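Local atomic coordinates of transcriptional regulator (Vibrio vulnificus, PDB entry 4IVN), a protein that probably represses transcription of the nan operon for sialic acid catabolism by binding DNA, and binds the pathway intermediate N-acetylmannosamine 6-phosphate. Residues D27-L30 with D35-F38; R119-V124 with E256-Y261; L149-K154 with E267-V272. One frame throughout, in Å; residues are numbered along the deposited sequence.

Interaction 1: D27-L30 with D35-F38; sequences DYIL and DVQF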
loop_
_atom_site.group_PDB
_atom_site.type_symbol
_atom_site.label_atom_id
_atom_site.label_comp_id
_atom_site.label_asym_id
_atom_site.label_seq_id
_atom_site.Cartn_x
_atom_site.Cartn_y
_atom_site.Cartn_z
ATOM N N ASP A 27 -27.176 16.998 21.581
ATOM C CA ASP A 27 -28.172 17.218 20.485
ATOM C C ASP A 27 -27.593 17.052 19.075
ATOM O O ASP A 27 -28.251 16.453 18.178
ATOM C CB ASP A 27 -28.832 18.591 20.573
ATOM C CG ASP A 27 -29.988 18.627 21.544
ATOM O OD1 ASP A 27 -30.600 17.570 21.787
ATOM O OD2 ASP A 27 -30.315 19.717 22.066
ATOM N N TYR A 28 -26.409 17.624 18.877
ATOM C CA TYR A 28 -25.690 17.470 17.612
ATOM C C TYR A 28 -25.432 15.986 17.328
ATOM O O TYR A 28 -25.630 15.530 16.208
ATOM C CB TYR A 28 -24.386 18.281 17.566
ATOM C CG TYR A 28 -23.621 18.147 16.268
ATOM C CD1 TYR A 28 -23.725 19.115 15.261
ATOM C CD2 TYR A 28 -22.748 17.049 16.038
ATOM C CE1 TYR A 28 -23.022 18.973 14.041
ATOM C CE2 TYR A 28 -22.041 16.926 14.838
ATOM C CZ TYR A 28 -22.185 17.891 13.849
ATOM O OH TYR A 28 -21.501 17.734 12.662
ATOM N N ILE A 29 -25.011 15.218 18.330
ATOM C CA ILE A 29 -24.741 13.826 18.091
ATOM C C ILE A 29 -26.016 13.046 17.756
ATOM O O ILE A 29 -26.003 12.186 16.857
ATOM C CB ILE A 29 -24.034 13.177 19.309
ATOM C CG1 ILE A 29 -22.678 13.863 19.548
ATOM C CG2 ILE A 29 -23.746 11.725 18.991
ATOM C CD1 ILE A 29 -21.990 13.556 20.886
ATOM N N LEU A 30 -27.088 13.292 18.513
ATOM C CA LEU A 30 -28.367 12.585 18.341
ATOM C C LEU A 30 -28.908 12.833 16.928
ATOM O O LEU A 30 -29.619 11.972 16.367
ATOM C CB LEU A 30 -29.429 13.031 19.389
ATOM C CG LEU A 30 -29.362 12.413 20.796
ATOM C CD1 LEU A 30 -30.240 13.185 21.828
ATOM C CD2 LEU A 30 -29.722 10.935 20.739
ATOM N N ASP A 35 -22.884 10.450 10.819
ATOM C CA ASP A 35 -21.639 11.135 10.410
ATOM C C ASP A 35 -20.581 11.322 11.547
ATOM O O ASP A 35 -19.382 11.408 11.282
ATOM C CB ASP A 35 -21.909 12.489 9.749
ATOM C CG ASP A 35 -20.646 13.086 9.128
ATOM O OD1 ASP A 35 -20.039 12.445 8.230
ATOM O OD2 ASP A 35 -20.205 14.174 9.578
ATOM N N VAL A 36 -21.040 11.371 12.794
ATOM C CA VAL A 36 -20.166 11.566 13.913
ATOM C C VAL A 36 -19.131 10.397 13.959
ATOM O O VAL A 36 -18.011 10.594 14.458
ATOM C CB VAL A 36 -20.926 11.765 15.265
ATOM C CG1 VAL A 36 -19.964 11.728 16.489
ATOM C CG2 VAL A 36 -21.686 13.086 15.281
ATOM N N GLN A 37 -19.520 9.205 13.497
ATOM C CA GLN A 37 -18.589 8.018 13.418
ATOM C C GLN A 37 -17.277 8.389 12.745
ATOM O O GLN A 37 -16.190 7.852 13.059
ATOM C CB GLN A 37 -19.194 6.908 12.540
ATOM C CG GLN A 37 -20.557 6.414 12.909
ATOM C CD GLN A 37 -21.022 5.292 11.980
ATOM O OE1 GLN A 37 -21.650 5.528 10.944
ATOM N NE2 GLN A 37 -20.775 4.072 12.393
ATOM N N PHE A 38 -17.380 9.315 11.810
ATOM C CA PHE A 38 -16.219 9.664 10.980
ATOM C C PHE A 38 -15.571 10.974 11.406
ATOM O O PHE A 38 -14.686 11.429 10.699
ATOM C CB PHE A 38 -16.571 9.663 9.475
ATOM C CG PHE A 38 -17.363 8.458 9.048
ATOM C CD1 PHE A 38 -16.768 7.202 8.955
ATOM C CD2 PHE A 38 -18.718 8.581 8.708
ATOM C CE1 PHE A 38 -17.508 6.070 8.577
ATOM C CE2 PHE A 38 -19.459 7.469 8.335
ATOM C CZ PHE A 38 -18.852 6.200 8.286
#

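Interaction 2: R119-V124 with E256-Y261; sequences RIVERV and ESYPEY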
loop_
_atom_site.group_PDB
_atom_site.type_symbol
_atom_site.label_atom_id
_atom_site.label_comp_id
_atom_site.label_asym_id
_atom_site.label_seq_id
_atom_site.Cartn_x
_atom_site.Cartn_y
_atom_site.Cartn_z
ATOM N N ARG A 119 4.470 23.484 -1.966
ATOM C CA ARG A 119 5.316 23.692 -0.858
ATOM C C ARG A 119 5.943 22.418 -0.287
ATOM O O ARG A 119 7.103 22.439 0.111
ATOM C CB ARG A 119 4.569 24.417 0.239
ATOM C CG ARG A 119 4.567 25.888 -0.032
ATOM C CD ARG A 119 4.244 26.588 1.273
ATOM N NE ARG A 119 3.053 25.997 1.949
ATOM C CZ ARG A 119 1.800 26.268 1.655
ATOM N NH1 ARG A 119 1.491 27.118 0.642
ATOM N NH2 ARG A 119 0.844 25.691 2.362
ATOM N N ILE A 120 5.153 21.339 -0.205
ATOM C CA ILE A 120 5.654 20.077 0.363
ATOM C C ILE A 120 6.806 19.506 -0.535
ATOM O O ILE A 120 7.828 19.016 -0.056
ATOM C CB ILE A 120 4.487 19.059 0.535
ATOM C CG1 ILE A 120 3.471 19.632 1.565
ATOM C CG2 ILE A 120 5.042 17.691 0.936
ATOM C CD1 ILE A 120 2.152 18.856 1.688
ATOM N N VAL A 121 6.622 19.575 -1.838
ATOM C CA VAL A 121 7.682 19.195 -2.789
ATOM C C VAL A 121 8.983 19.872 -2.526
ATOM O O VAL A 121 10.047 19.211 -2.480
ATOM C CB VAL A 121 7.307 19.602 -4.201
ATOM C CG1 VAL A 121 8.557 19.430 -5.131
ATOM C CG2 VAL A 121 6.092 18.753 -4.685
ATOM N N GLU A 122 8.931 21.191 -2.275
ATOM C CA GLU A 122 10.147 21.931 -2.021
ATOM C C GLU A 122 10.805 21.508 -0.719
ATOM O O GLU A 122 12.009 21.329 -0.670
ATOM C CB GLU A 122 9.790 23.437 -1.981
ATOM C CG GLU A 122 10.863 24.396 -2.423
ATOM C CD GLU A 122 11.689 23.879 -3.577
ATOM O OE1 GLU A 122 11.111 23.338 -4.582
ATOM O OE2 GLU A 122 12.953 24.017 -3.445
ATOM N N ARG A 123 10.010 21.322 0.332
ATOM C CA ARG A 123 10.554 20.746 1.603
ATOM C C ARG A 123 11.285 19.403 1.403
ATOM O O ARG A 123 12.386 19.211 1.904
ATOM C CB ARG A 123 9.425 20.633 2.598
ATOM C CG ARG A 123 8.935 22.065 2.970
ATOM C CD ARG A 123 8.203 22.127 4.293
ATOM N NE ARG A 123 7.576 23.437 4.598
ATOM C CZ ARG A 123 8.108 24.366 5.394
ATOM N NH1 ARG A 123 9.326 24.195 5.932
ATOM N NH2 ARG A 123 7.401 25.475 5.668
ATOM N N VAL A 124 10.663 18.483 0.685
ATOM C CA VAL A 124 11.294 17.217 0.365
ATOM C C VAL A 124 12.606 17.393 -0.411
ATOM O O VAL A 124 13.655 16.800 -0.075
ATOM C CB VAL A 124 10.340 16.297 -0.373
ATOM C CG1 VAL A 124 11.072 14.969 -0.736
ATOM C CG2 VAL A 124 9.130 16.007 0.551
ATOM N N GLU A 256 8.950 15.833 -11.616
ATOM C CA GLU A 256 8.682 16.834 -12.652
ATOM C C GLU A 256 9.466 18.113 -12.367
ATOM O O GLU A 256 9.949 18.728 -13.289
ATOM C CB GLU A 256 7.233 17.124 -12.703
ATOM C CG GLU A 256 6.890 18.197 -13.699
ATOM C CD GLU A 256 5.711 17.767 -14.488
ATOM O OE1 GLU A 256 5.850 16.767 -15.232
ATOM O OE2 GLU A 256 4.650 18.412 -14.352
ATOM N N SER A 257 9.630 18.520 -11.099
ATOM C CA SER A 257 10.340 19.785 -10.823
ATOM C C SER A 257 11.833 19.588 -10.912
ATOM O O SER A 257 12.553 20.520 -11.246
ATOM C CB SER A 257 9.961 20.396 -9.476
ATOM O OG SER A 257 8.570 20.399 -9.302
ATOM N N TYR A 258 12.308 18.379 -10.611
ATOM C CA TYR A 258 13.719 18.128 -10.439
ATOM C C TYR A 258 14.042 16.866 -11.219
ATOM O O TYR A 258 14.374 15.797 -10.622
ATOM C CB TYR A 258 14.065 18.020 -8.940
ATOM C CG TYR A 258 13.806 19.313 -8.195
ATOM C CD1 TYR A 258 14.685 20.401 -8.363
ATOM C CD2 TYR A 258 12.671 19.494 -7.360
ATOM C CE1 TYR A 258 14.457 21.601 -7.720
ATOM C CE2 TYR A 258 12.450 20.733 -6.704
ATOM C CZ TYR A 258 13.356 21.758 -6.910
ATOM O OH TYR A 258 13.198 22.990 -6.346
ATOM N N PRO A 259 13.954 16.975 -12.556
ATOM C CA PRO A 259 14.256 15.841 -13.445
ATOM C C PRO A 259 15.576 15.116 -13.168
ATOM O O PRO A 259 15.695 13.950 -13.558
ATOM C CB PRO A 259 14.195 16.438 -14.888
ATOM C CG PRO A 259 13.859 17.881 -14.735
ATOM C CD PRO A 259 13.490 18.169 -13.310
ATOM N N GLU A 260 16.530 15.735 -12.465
ATOM C CA GLU A 260 17.746 15.009 -12.065
ATOM C C GLU A 260 17.449 13.758 -11.157
ATOM O O GLU A 260 18.281 12.815 -11.083
ATOM C CB GLU A 260 18.775 15.969 -11.404
ATOM C CG GLU A 260 19.056 15.813 -9.893
ATOM C CD GLU A 260 18.351 16.793 -8.877
ATOM O OE1 GLU A 260 18.138 18.024 -9.133
ATOM O OE2 GLU A 260 18.066 16.324 -7.737
ATOM N N TYR A 261 16.303 13.765 -10.460
ATOM C CA TYR A 261 15.905 12.564 -9.681
ATOM C C TYR A 261 15.722 11.317 -10.511
ATOM O O TYR A 261 15.896 10.219 -10.033
ATOM C CB TYR A 261 14.622 12.819 -8.891
ATOM C CG TYR A 261 14.831 13.775 -7.710
ATOM C CD1 TYR A 261 15.819 13.525 -6.739
ATOM C CD2 TYR A 261 13.983 14.827 -7.522
ATOM C CE1 TYR A 261 15.977 14.363 -5.643
ATOM C CE2 TYR A 261 14.131 15.706 -6.429
ATOM C CZ TYR A 261 15.122 15.465 -5.512
ATOM O OH TYR A 261 15.204 16.349 -4.439
#

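Interaction 3: L149-K154 with E267-V272; sequences LIRIGK and ETAEVV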
loop_
_atom_site.group_PDB
_atom_site.type_symbol
_atom_site.label_atom_id
_atom_site.label_comp_id
_atom_site.label_asym_id
_atom_site.label_seq_id
_atom_site.Cartn_x
_atom_site.Cartn_y
_atom_site.Cartn_z
ATOM N N LEU A 149 10.671 7.508 -1.921
ATOM C CA LEU A 149 11.856 8.398 -1.565
ATOM C C LEU A 149 13.201 7.769 -1.852
ATOM O O LEU A 149 14.068 8.452 -2.400
ATOM C CB LEU A 149 11.834 8.927 -0.120
ATOM C CG LEU A 149 10.552 9.831 0.030
ATOM C CD1 LEU A 149 10.191 10.237 1.458
ATOM C CD2 LEU A 149 10.532 11.074 -0.866
ATOM N N ILE A 150 13.385 6.518 -1.448
ATOM C CA ILE A 150 14.625 5.820 -1.667
ATOM C C ILE A 150 14.870 5.619 -3.167
ATOM O O ILE A 150 16.058 5.722 -3.556
ATOM C CB ILE A 150 14.615 4.461 -0.873
ATOM C CG1 ILE A 150 14.827 4.778 0.590
ATOM C CG2 ILE A 150 15.707 3.444 -1.401
ATOM C CD1 ILE A 150 14.464 3.571 1.477
ATOM N N ARG A 151 13.795 5.458 -3.974
ATOM C CA ARG A 151 13.939 5.357 -5.446
ATOM C C ARG A 151 14.576 6.627 -6.033
ATOM O O ARG A 151 15.426 6.544 -6.954
ATOM C CB ARG A 151 12.588 5.105 -6.140
ATOM C CG ARG A 151 12.026 3.632 -5.979
ATOM C CD ARG A 151 13.002 2.502 -6.251
ATOM N NE ARG A 151 13.558 2.565 -7.632
ATOM C CZ ARG A 151 12.892 2.297 -8.759
ATOM N NH1 ARG A 151 11.665 1.781 -8.740
ATOM N NH2 ARG A 151 13.497 2.492 -9.930
ATOM N N ILE A 152 14.187 7.791 -5.500
ATOM C CA ILE A 152 14.838 9.075 -5.881
ATOM C C ILE A 152 16.091 9.466 -5.128
ATOM O O ILE A 152 16.630 10.571 -5.334
ATOM C CB ILE A 152 13.827 10.213 -5.961
ATOM C CG1 ILE A 152 13.247 10.625 -4.583
ATOM C CG2 ILE A 152 12.778 9.760 -6.966
ATOM C CD1 ILE A 152 12.444 11.923 -4.693
ATOM N N GLY A 153 16.609 8.555 -4.326
ATOM C CA GLY A 153 17.935 8.729 -3.725
ATOM C C GLY A 153 17.874 9.564 -2.427
ATOM O O GLY A 153 18.905 10.009 -1.950
ATOM N N LYS A 154 16.689 9.709 -1.803
ATOM C CA LYS A 154 16.602 10.469 -0.547
ATOM C C LYS A 154 16.892 9.482 0.586
ATOM O O LYS A 154 16.535 8.248 0.476
ATOM C CB LYS A 154 15.202 11.034 -0.302
ATOM C CG LYS A 154 14.698 12.108 -1.296
ATOM C CD LYS A 154 15.687 13.262 -1.448
ATOM C CE LYS A 154 15.617 14.243 -0.313
ATOM N NZ LYS A 154 16.234 15.555 -0.800
ATOM N N GLU A 267 19.455 4.436 -11.486
ATOM C CA GLU A 267 20.489 3.737 -10.776
ATOM C C GLU A 267 19.956 2.746 -9.700
ATOM O O GLU A 267 20.517 1.654 -9.559
ATOM C CB GLU A 267 21.441 4.725 -10.110
ATOM C CG GLU A 267 22.523 3.976 -9.298
ATOM C CD GLU A 267 23.795 4.787 -9.189
ATOM O OE1 GLU A 267 23.708 6.042 -9.068
ATOM O OE2 GLU A 267 24.869 4.159 -9.234
ATOM N N THR A 268 18.935 3.151 -8.937
ATOM C CA THR A 268 18.268 2.242 -7.981
ATOM C C THR A 268 17.659 0.984 -8.696
ATOM O O THR A 268 17.709 -0.103 -8.126
ATOM C CB THR A 268 17.200 2.908 -7.083
ATOM O OG1 THR A 268 16.199 3.582 -7.884
ATOM C CG2 THR A 268 17.880 3.997 -6.135
ATOM N N ALA A 269 17.183 1.134 -9.918
ATOM C CA ALA A 269 16.665 0.034 -10.755
ATOM C C ALA A 269 17.790 -0.868 -11.221
ATOM O O ALA A 269 17.638 -2.096 -11.306
ATOM C CB ALA A 269 15.946 0.616 -12.009
ATOM N N GLU A 270 18.902 -0.261 -11.622
ATOM C CA GLU A 270 20.069 -1.018 -12.043
ATOM C C GLU A 270 20.723 -1.855 -10.981
ATOM O O GLU A 270 21.090 -3.032 -11.267
ATOM C CB GLU A 270 21.158 -0.069 -12.691
ATOM C CG GLU A 270 20.713 0.374 -14.108
ATOM C CD GLU A 270 21.622 1.478 -14.637
ATOM O OE1 GLU A 270 22.410 1.960 -13.822
ATOM O OE2 GLU A 270 21.488 1.951 -15.779
ATOM N N VAL A 271 20.788 -1.368 -9.754
ATOM C CA VAL A 271 21.608 -2.101 -8.794
ATOM C C VAL A 271 20.885 -3.346 -8.205
ATOM O O VAL A 271 21.537 -4.170 -7.477
ATOM C CB VAL A 271 22.191 -1.205 -7.655
ATOM C CG1 VAL A 271 23.116 -0.077 -8.217
ATOM C CG2 VAL A 271 21.070 -0.696 -6.705
ATOM N N VAL A 272 19.576 -3.447 -8.440
ATOM C CA VAL A 272 18.851 -4.649 -7.999
ATOM C C VAL A 272 18.760 -5.739 -9.088
ATOM O O VAL A 272 18.296 -6.871 -8.834
ATOM C CB VAL A 272 17.457 -4.317 -7.428
ATOM C CG1 VAL A 272 17.649 -3.477 -6.139
ATOM C CG2 VAL A 272 16.568 -3.678 -8.531
#

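Interaction 1: D27-L30 with D35-F38
Within the RpiR-type helix-turn-helix domain, the last turns of helix 20-36 show how a single aliphatic branch can reach residues seven and eight positions earlier in the chain, where the CA atoms of I29 and V36 come within 6.6 Å. Y28 and I29 meet V36 through its CG2 methyl. The valine sets CG1 anti to the backbone N (chi1 170°), which leaves CG2, beside the backbone N, directed at Y28 and I29. There it lies obliquely off the Y28 ring, with V36 CG2 3.9 Å from Y28 CE2, and the two side chains cross at a slant. On I29 the same methyl sits above the backbone, V36 CG2 being 4.2 Å from I29 CA, and it meets the side chain more loosely, at 4.4 Å from I29 CG1. The phenol of Y28 passes beyond V36 to Q39, which also bonds D35 OD2. Helix 41-48 packs on Y28 and I29 through L44, while helix 67-78 supplies F70 against I29 and Y67 against V36. Between these two segments the side-chain contact is wholly apolar, so fit and burial, not a polar bond across it, must account for the contact, while the hydroxyl of Y28 is hydrogen-bonded to Q39.

Interaction 2: R119-V124 with E256-Y261
S257 and V121 meet near the C-terminal end of helix 237-257, where a short polar group faces an aliphatic one: V121 CG1 lies 4.3 Å from S257 OG. That hydroxyl is bonded to the carbonyl of S253 one turn earlier in its own helix, so its meeting with the valine is plain van der Waals contact. At Y258 the chain leaves helical geometry, and the ring reaches across to helix 114-126. CG stands anti to the carbonyl carbon (chi1 -63°), which sends the phenol over toward E122. Its edge takes V121 CG1, 4.4 Å from Y258 CE2, and its tip makes the one hydrogen bond of the pair, Y258 OH donating to E122 OE1 at 2.8 Å. The carboxylate receives it on the syn lone pair of OE1, with OE1 near the ring plane although the carboxylate itself is turned 49° from the ring. E122 bends at chi2 (37°) to bring its acid group to the phenol, and its other oxygen, OE2, is held by Q126. The bond thus joins helix 114-126, just ahead of strand 129-133 in the parallel sheet of the SIS fold, to the end of helix 237-257, which follows the last strand, 221-224. The ring of H125 stacks on Y258. From Y258 to Y261 a type I turn, with Y261 N bonded to Y258 O at 2.8 Å, redirects the chain into helix 261-270. Y261 ends the walk pointing back toward helix 114-126, where its OH is hydrogen-bonded to H125 ND1, and its ring also meets I152 and K154.

Interaction 3: L149-K154 with E267-V272
The hydroxyl of T268 is a polar atom gripped from several directions, and across the contact it is R151 that bonds to it. R151 NE donates to T268 OG1 at 2.8 Å. The bond is nearly straight, 172° at the hydrogen, and the acceptor lies at the edge of the guanidinium, 1° out of its plane. T268 OG1 is also 3.2 Å from R151 O, but the same proton can reach the carbonyls of S264 and V265 in its own helix, so which carbonyl takes it is not settled. A chi1 of 55° puts OG1 between the backbone N and the carbonyl carbon, and the CG2 methyl then rests against the other helix end, 3.6 Å from I150 O. R151 reaches the threonine with its chain bent at both chi2 and chi3. The rest of the guanidinium is held as well. NH2 bonds to V265 O and approaches the methyl of A269, R151 NH2 lying 3.7 Å from A269 CB, while NH1 bonds to Y147 OH. These bonds should fix the rotation of the group and present it in one orientation. Just after R151, helix 137-151 closes in a Schellman motif, with G153 at positive phi as the C-prime residue; K154 N bonds to L149 O at 3.0 Å and G153 N bonds to I150 O. R151 and V272 line the ManNAc-6P pocket with Y147 and M276. G234 of the second subunit packs on R151 and P231 of the second subunit on A269; both are ligand-pocket residues too, consistent with a pocket shared between the two subunits. The arrangement is consistent with a second-shell threonine that helps position the ligand-contacting arginine in a sugar-phosphate pocket of a SIS-domain protein.

Overall arrangement
The three contacts show chemistry changing with place in the fold. Interaction 1 is the buried one, apolar and local to a single helix of the helix-turn-helix domain, and its centre lies about 41 Å from that of interaction 2 and 47 Å from that of interaction 3, across the centre of the chain. The other two are partly buried, each centred on a polar bond, and joined: their centres are about 16 Å apart, and they touch where V124 O bonds K154 NZ. The successive helices 237-257 and 261-270 run through them, so the turn between them and the first turns of helix 261-270 connect the two bonds. Of the three, interaction 3 reaches the ligand.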